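Local coordinates for protein of unknown function DUF574 (Streptomyces avermitilis, PDB 3GIW) that is probably an S-adenosylmethionine-dependent methyltransferase of the DUF574 family, with a Rossmann-like fold that binds S-adenosyl-L-homocysteine, though its substrate is unknown, at residues A40-E43 and A44-M48; I116-T119 and L120-G123; I146-P150 and E151-T155. All coordinates share one frame; numbering follows the deposited sequence.

Contact 1 (A40-E43 and A44-M48); sequences ADKE and AGDAM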
loop_
_atom_site.group_PDB
_atom_site.type_symbol
_atom_site.label_atom_id
_atom_site.label_comp_id
_atom_site.label_asym_id
_atom_site.label_seq_id
_atom_site.Cartn_x
_atom_site.Cartn_y
_atom_site.Cartn_z
ATOM N N ALA A 40 4.975 2.835 -22.238
ATOM C CA ALA A 40 3.523 2.958 -21.960
ATOM C C ALA A 40 3.230 3.555 -20.566
ATOM O O ALA A 40 2.253 4.302 -20.389
ATOM C CB ALA A 40 2.820 1.633 -22.119
ATOM N N ASP A 41 4.070 3.218 -19.585
ATOM C CA ASP A 41 3.924 3.754 -18.215
ATOM C C ASP A 41 4.294 5.231 -18.129
ATOM O O ASP A 41 3.619 6.030 -17.472
ATOM C CB ASP A 41 4.777 2.946 -17.254
ATOM C CG ASP A 41 4.462 1.478 -17.296
ATOM O OD1 ASP A 41 3.290 1.113 -17.051
ATOM O OD2 ASP A 41 5.427 0.721 -17.578
ATOM N N LYS A 42 5.377 5.616 -18.793
ATOM C CA LYS A 42 5.753 7.036 -18.894
ATOM C C LYS A 42 4.662 7.878 -19.580
ATOM O O LYS A 42 4.340 8.985 -19.151
ATOM C CB LYS A 42 7.071 7.178 -19.665
ATOM C CG LYS A 42 7.457 8.610 -19.959
ATOM C CD LYS A 42 8.879 8.639 -20.514
ATOM C CE LYS A 42 9.501 10.004 -20.429
ATOM N NZ LYS A 42 8.680 11.078 -20.976
ATOM N N GLU A 43 4.088 7.363 -20.664
ATOM C CA GLU A 43 3.076 8.111 -21.395
ATOM C C GLU A 43 1.855 8.349 -20.502
ATOM O O GLU A 43 1.287 9.455 -20.484
ATOM C CB GLU A 43 2.663 7.347 -22.652
ATOM C CG GLU A 43 1.658 8.071 -23.584
ATOM C CD GLU A 43 0.189 7.905 -23.198
ATOM O OE1 GLU A 43 -0.178 6.941 -22.495
ATOM O OE2 GLU A 43 -0.620 8.756 -23.625
ATOM N N ALA A 44 1.434 7.307 -19.786
ATOM C CA ALA A 44 0.345 7.423 -18.813
ATOM C C ALA A 44 0.675 8.432 -17.711
ATOM O O ALA A 44 -0.124 9.343 -17.444
ATOM C CB ALA A 44 0.013 6.046 -18.231
ATOM N N GLY A 45 1.835 8.285 -17.064
ATOM C CA GLY A 45 2.200 9.196 -15.980
ATOM C C GLY A 45 2.282 10.642 -16.433
ATOM O O GLY A 45 1.869 11.546 -15.707
ATOM N N ASP A 46 2.856 10.859 -17.617
ATOM C CA ASP A 46 2.971 12.216 -18.168
ATOM C C ASP A 46 1.585 12.813 -18.480
ATOM O O ASP A 46 1.344 13.984 -18.181
ATOM C CB ASP A 46 3.876 12.231 -19.398
ATOM C CG ASP A 46 5.336 12.036 -19.065
ATOM O OD1 ASP A 46 5.724 12.099 -17.890
ATOM O OD2 ASP A 46 6.125 11.856 -20.029
ATOM N N ALA A 47 0.677 12.027 -19.038
ATOM C CA ALA A 47 -0.701 12.488 -19.288
ATOM C C ALA A 47 -1.393 12.837 -17.973
ATOM O O ALA A 47 -2.137 13.819 -17.879
ATOM C CB ALA A 47 -1.517 11.427 -20.059
HETATM N N MSE A 48 -1.182 12.020 -16.943
HETATM C CA MSE A 48 -1.834 12.266 -15.661
HETATM C C MSE A 48 -1.296 13.490 -14.940
HETATM O O MSE A 48 -2.058 14.271 -14.343
HETATM C CB MSE A 48 -1.680 11.047 -14.788
HETATM C CG MSE A 48 -2.400 9.850 -15.339
HETATM SE SE MSE A 48 -1.839 8.190 -14.457
HETATM C CE MSE A 48 -3.060 7.039 -15.415
#

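Contact 2 (I116-T119 and L120-G123); sequences IVLT and LSQG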
loop_
_atom_site.group_PDB
_atom_site.type_symbol
_atom_site.label_atom_id
_atom_site.label_comp_id
_atom_site.label_asym_id
_atom_site.label_seq_id
_atom_site.Cartn_x
_atom_site.Cartn_y
_atom_site.Cartn_z
ATOM N N ILE A 116 6.013 -8.146 -13.112
ATOM C CA ILE A 116 7.326 -7.481 -12.987
ATOM C C ILE A 116 7.872 -7.563 -11.544
ATOM O O ILE A 116 9.091 -7.618 -11.296
ATOM C CB ILE A 116 7.259 -6.010 -13.449
ATOM C CG1 ILE A 116 8.663 -5.496 -13.801
ATOM C CG2 ILE A 116 6.587 -5.084 -12.387
ATOM C CD1 ILE A 116 8.674 -4.088 -14.427
ATOM N N VAL A 117 6.975 -7.593 -10.546
ATOM C CA VAL A 117 7.446 -7.635 -9.151
ATOM C C VAL A 117 8.231 -8.939 -8.890
ATOM O O VAL A 117 9.299 -8.940 -8.263
ATOM C CB VAL A 117 6.301 -7.369 -8.117
ATOM C CG1 VAL A 117 6.862 -7.368 -6.675
ATOM C CG2 VAL A 117 5.637 -6.027 -8.443
ATOM N N LEU A 118 7.710 -10.059 -9.375
ATOM C CA LEU A 118 8.426 -11.328 -9.259
ATOM C C LEU A 118 9.860 -11.195 -9.829
ATOM O O LEU A 118 10.798 -11.648 -9.207
ATOM C CB LEU A 118 7.666 -12.453 -9.968
ATOM C CG LEU A 118 8.331 -13.841 -9.848
ATOM C CD1 LEU A 118 8.488 -14.309 -8.391
ATOM C CD2 LEU A 118 7.561 -14.862 -10.696
ATOM N N THR A 119 10.007 -10.539 -10.980
ATOM C CA THR A 119 11.357 -10.384 -11.563
ATOM C C THR A 119 12.317 -9.577 -10.702
ATOM O O THR A 119 13.544 -9.705 -10.861
ATOM C CB THR A 119 11.335 -9.760 -12.980
ATOM O OG1 THR A 119 11.087 -8.349 -12.925
ATOM C CG2 THR A 119 10.296 -10.475 -13.874
ATOM N N LEU A 120 11.762 -8.742 -9.824
ATOM C CA LEU A 120 12.504 -7.848 -8.939
ATOM C C LEU A 120 12.520 -8.358 -7.495
ATOM O O LEU A 120 12.888 -7.629 -6.580
ATOM C CB LEU A 120 11.902 -6.439 -9.011
ATOM C CG LEU A 120 12.017 -5.792 -10.384
ATOM C CD1 LEU A 120 11.062 -4.612 -10.532
ATOM C CD2 LEU A 120 13.434 -5.334 -10.592
ATOM N N SER A 121 12.135 -9.609 -7.285
ATOM C CA SER A 121 11.888 -10.076 -5.922
ATOM C C SER A 121 13.162 -10.358 -5.098
ATOM O O SER A 121 13.064 -10.466 -3.904
ATOM C CB SER A 121 10.917 -11.262 -5.886
ATOM O OG SER A 121 11.435 -12.356 -6.567
ATOM N N GLN A 122 14.358 -10.442 -5.702
ATOM C CA GLN A 122 15.568 -10.645 -4.868
ATOM C C GLN A 122 15.719 -9.619 -3.706
ATOM O O GLN A 122 16.082 -10.000 -2.579
ATOM C CB GLN A 122 16.841 -10.644 -5.743
ATOM C CG GLN A 122 18.099 -11.025 -4.988
ATOM C CD GLN A 122 18.746 -9.877 -4.207
ATOM O OE1 GLN A 122 18.576 -8.699 -4.509
ATOM N NE2 GLN A 122 19.542 -10.256 -3.204
ATOM N N GLY A 123 15.497 -8.342 -3.985
ATOM C CA GLY A 123 15.590 -7.311 -2.933
ATOM C C GLY A 123 14.588 -7.463 -1.802
ATOM O O GLY A 123 14.876 -7.118 -0.657
HETATM O O HOH W 1 15.123 -10.440 -8.730
#

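Contact 3 (I146-P150 and E151-T155); sequences ILDAP and ELRDT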
loop_
_atom_site.group_PDB
_atom_site.type_symbol
_atom_site.label_atom_id
_atom_site.label_comp_id
_atom_site.label_asym_id
_atom_site.label_seq_id
_atom_site.Cartn_x
_atom_site.Cartn_y
_atom_site.Cartn_z
ATOM N N ILE A 146 -3.464 -16.491 -0.726
ATOM C CA ILE A 146 -2.519 -15.777 0.085
ATOM C C ILE A 146 -2.363 -16.500 1.406
ATOM O O ILE A 146 -1.270 -16.872 1.774
ATOM C CB ILE A 146 -2.963 -14.295 0.281
ATOM C CG1 ILE A 146 -3.031 -13.594 -1.098
ATOM C CG2 ILE A 146 -2.063 -13.590 1.256
ATOM C CD1 ILE A 146 -3.599 -12.179 -1.126
ATOM N N LEU A 147 -3.478 -16.704 2.121
ATOM C CA LEU A 147 -3.420 -17.178 3.519
ATOM C C LEU A 147 -2.904 -18.630 3.661
ATOM O O LEU A 147 -2.264 -18.977 4.665
ATOM C CB LEU A 147 -4.801 -17.026 4.183
ATOM C CG LEU A 147 -5.354 -15.595 4.282
ATOM C CD1 LEU A 147 -6.828 -15.556 4.715
ATOM C CD2 LEU A 147 -4.481 -14.829 5.214
ATOM N N ASP A 148 -3.138 -19.447 2.652
ATOM C CA ASP A 148 -2.633 -20.835 2.630
ATOM C C ASP A 148 -1.349 -21.039 1.820
ATOM O O ASP A 148 -0.912 -22.189 1.623
ATOM C CB ASP A 148 -3.697 -21.774 2.072
ATOM C CG ASP A 148 -4.900 -21.853 2.954
ATOM O OD1 ASP A 148 -4.732 -21.685 4.190
ATOM O OD2 ASP A 148 -5.997 -22.069 2.396
ATOM N N ALA A 149 -0.755 -19.943 1.336
ATOM C CA ALA A 149 0.487 -20.030 0.569
ATOM C C ALA A 149 1.582 -20.593 1.457
ATOM O O ALA A 149 1.791 -20.131 2.570
ATOM C CB ALA A 149 0.907 -18.643 0.030
ATOM N N PRO A 150 2.311 -21.606 0.977
ATOM C CA PRO A 150 3.354 -22.180 1.823
ATOM C C PRO A 150 4.442 -21.157 2.188
ATOM O O PRO A 150 5.022 -21.238 3.282
ATOM C CB PRO A 150 3.907 -23.340 0.980
ATOM C CG PRO A 150 3.425 -23.082 -0.402
ATOM C CD PRO A 150 2.199 -22.274 -0.330
ATOM N N GLU A 151 4.705 -20.195 1.302
ATOM C CA GLU A 151 5.696 -19.162 1.576
ATOM C C GLU A 151 5.287 -18.336 2.777
ATOM O O GLU A 151 6.127 -17.926 3.579
ATOM C CB GLU A 151 5.862 -18.224 0.369
ATOM C CG GLU A 151 6.446 -18.896 -0.866
ATOM C CD GLU A 151 5.390 -19.461 -1.830
ATOM O OE1 GLU A 151 4.199 -19.630 -1.472
ATOM O OE2 GLU A 151 5.775 -19.745 -2.980
ATOM N N LEU A 152 3.986 -18.116 2.897
ATOM C CA LEU A 152 3.424 -17.351 3.999
ATOM C C LEU A 152 3.431 -18.161 5.275
ATOM O O LEU A 152 3.893 -17.673 6.309
ATOM C CB LEU A 152 1.999 -16.924 3.693
ATOM C CG LEU A 152 1.356 -16.029 4.744
ATOM C CD1 LEU A 152 0.373 -15.097 4.043
ATOM C CD2 LEU A 152 0.649 -16.860 5.782
ATOM N N ARG A 153 2.976 -19.410 5.186
ATOM C CA ARG A 153 2.888 -20.265 6.387
ATOM C C ARG A 153 4.233 -20.689 6.935
ATOM O O ARG A 153 4.314 -21.016 8.115
ATOM C CB ARG A 153 2.035 -21.500 6.121
ATOM C CG ARG A 153 0.591 -21.191 5.972
ATOM C CD ARG A 153 0.027 -20.645 7.271
ATOM N NE ARG A 153 -1.371 -20.301 7.113
ATOM C CZ ARG A 153 -2.369 -20.701 7.900
ATOM N NH1 ARG A 153 -2.163 -21.441 8.992
ATOM N NH2 ARG A 153 -3.595 -20.297 7.611
ATOM N N ASP A 154 5.259 -20.707 6.084
ATOM C CA ASP A 154 6.641 -20.904 6.528
ATOM C C ASP A 154 7.318 -19.674 7.053
ATOM O O ASP A 154 8.440 -19.767 7.573
ATOM C CB ASP A 154 7.510 -21.494 5.411
ATOM C CG ASP A 154 7.159 -22.934 5.099
ATOM O OD1 ASP A 154 6.505 -23.590 5.940
ATOM O OD2 ASP A 154 7.543 -23.392 3.997
ATOM N N THR A 155 6.665 -18.517 6.900
ATOM C CA THR A 155 7.278 -17.268 7.274
ATOM C C THR A 155 6.614 -16.681 8.519
ATOM O O THR A 155 7.303 -16.347 9.466
ATOM C CB THR A 155 7.263 -16.273 6.079
ATOM O OG1 THR A 155 7.956 -16.892 4.972
ATOM C CG2 THR A 155 7.972 -14.956 6.421
#

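Contact 1 (A40-E43 and A44-M48)
The methyl of Ala44 points away from the preceding turn overall, yet the packing here is close: CB of Ala44 lies 3.6 Å from Ala40 O, while Gly45 N donates to Asp41 O over 2.9 Å. Both residues are buried. The small methyl of Ala44 suits a surface shared with Ile27 of helix 24-31, Ala22 and Arg220, and glycine at the next position adds no bulk at all. Asp41 is buried too, and its carboxylate is taken up by the backbone N-H groups of Tyr38 and His23, which suit two acceptor oxygens.

These residues form two turns of helix 39-51, one of the helices that come before the first strand of the Rossmann-like methyltransferase sheet, and its i to i+4 ladder runs through the contact, from Ala44 N to Ala40 O (3.2 Å) as far as Ala47 N to Glu43 O (3.0 Å).

On the looser, solvent side the side chains are long and charged. Lys42 has CG anti to its backbone N (chi1 173°) and stays extended until it bends at chi4, which swings the amine over to Asp46. There Lys42 NZ meets Asp46 OD2 at 2.8 Å, on the syn lone pair, the side of the other oxygen, in a salt bridge spanning one helical turn. The lysine's aliphatic part follows the charge, Lys42 CG passing 3.5 Å from Asp46 OD2. Asp46 OD1 takes a hydrogen bond from Tyr30 OH, so the carboxylate is gripped at both oxygens and probably limited in its rotation. Glu43, also exposed, bends at chi2 (-85°) and sends OE2 to a salt bridge with Arg220, whose side of the helix is further lined by the methyls of Ala44 and Ala47.

Contact 2 (I116-T119 and L120-G123)
Leu120 folds back over the end of helix 115-119 and lies beside Ile116, both side chains pointing the same way. In the Rossmann-like methyltransferase fold this helix follows strand 107-112, whose last residue, Asp112, binds S-adenosyl-L-homocysteine; a short turn then leads into helix 122-125.

The backbone bonds here are mostly three-residue links. Leu120 N donates to Val117 O at 2.9 Å, an i to i+3 link, and has only a weak bond to Ile116 O at 3.3 Å. Ser121 N repeats the three-residue pattern with Leu118 O, reaching that oxygen from well above the carbonyl plane (66° out of it) at 3.1 Å.

Side-chain hydroxyls add the second set of bonds. Ser121 OG sits between its backbone N and carbonyl carbon (chi1 62°), which carries the hydroxyl to Leu118 O; OG donates to Leu118 O at 2.8 Å, in the carbonyl plane and on a lone pair. One oxygen is thus held by both the N-H and the hydroxyl of a single serine, a compact residue able to offer two donors at a turn. The hydroxyl of Thr119 also turns to a carbonyl three residues earlier, OG1 donating to Ile116 O at 2.7 Å.

Apolar contact is slighter. Leu120 CD1 approaches Ile116 CG1 at 4.2 Å, and the branched carbons suit the neighbourhood, where Ile116 meets Ile89 and Leu120 meets Pro90. Val117, buried, and Leu118 rest on Tyr135 of strand 132-137, which Ser121 also touches.

Solvent bridges the turn between the two short helical stretches: a single water donates to Thr119 O at 2.8 Å and accepts from Gln122 N at 3.1 Å.

Contact 3 (I146-P150 and E151-T155)
Arg153 reaches back across a break between two short helices to the carbonyl of Leu147. In this Rossmann-like domain the pair belongs to the connection between strands 132-137 and 163-167. Helix 143-147 gives way at Asp148; Ala149 is the N-cap of the next helix, and Pro150, lacking an N-H to satisfy, fits its first turn.

Arginine is long enough to span the break. Arg153 CB lies 3.8 Å from Ala149 O, the oxygen that also accepts from Arg153 N, and CG is equally far from Ala149 O and Leu147 O. After a bend at chi2 (-65°), CD and CZ stay beside Leu147 O, to which Arg153 NE donates at 2.9 Å in an almost straight bond (165°), with the oxygen in the guanidinium plane.

Leu152 packs at the break: CD1 lies 3.3 Å from Ile146 O and touches Ile146 CG2, and CB packs on Ala149 CB. An alanine here is likely to open a gap against Ile146, since the branched end reaching its CG2 would be missing.

At the tip, Arg153 NH2 has Asp148 OD1 at 3.9 Å, a long salt bridge of charges alone, because the oxygen lies well out of the guanidinium plane.

The three contacts follow one another along the chain without touching. Contacts 1 and 2 have centres about 22 Å apart and nearest atoms about 7 Å apart; contacts 2 and 3 are about 18 Å apart by centres, with nearest atoms about 8 Å apart; contacts 1 and 3 are about 35 Å apart by centres. Contacts 2 and 3 adjoin residues of the S-adenosyl-L-homocysteine site, contact 1 lies farther off; no such ligand is bound in this model. Side chain to side chain, Asp41 is about 9 Å from Tyr28, Val117 about 4 Å from Asp112, and Ile146 about 4 Å from Met140. Contacts 2 and 3 also share strand 132-137 as a neighbour.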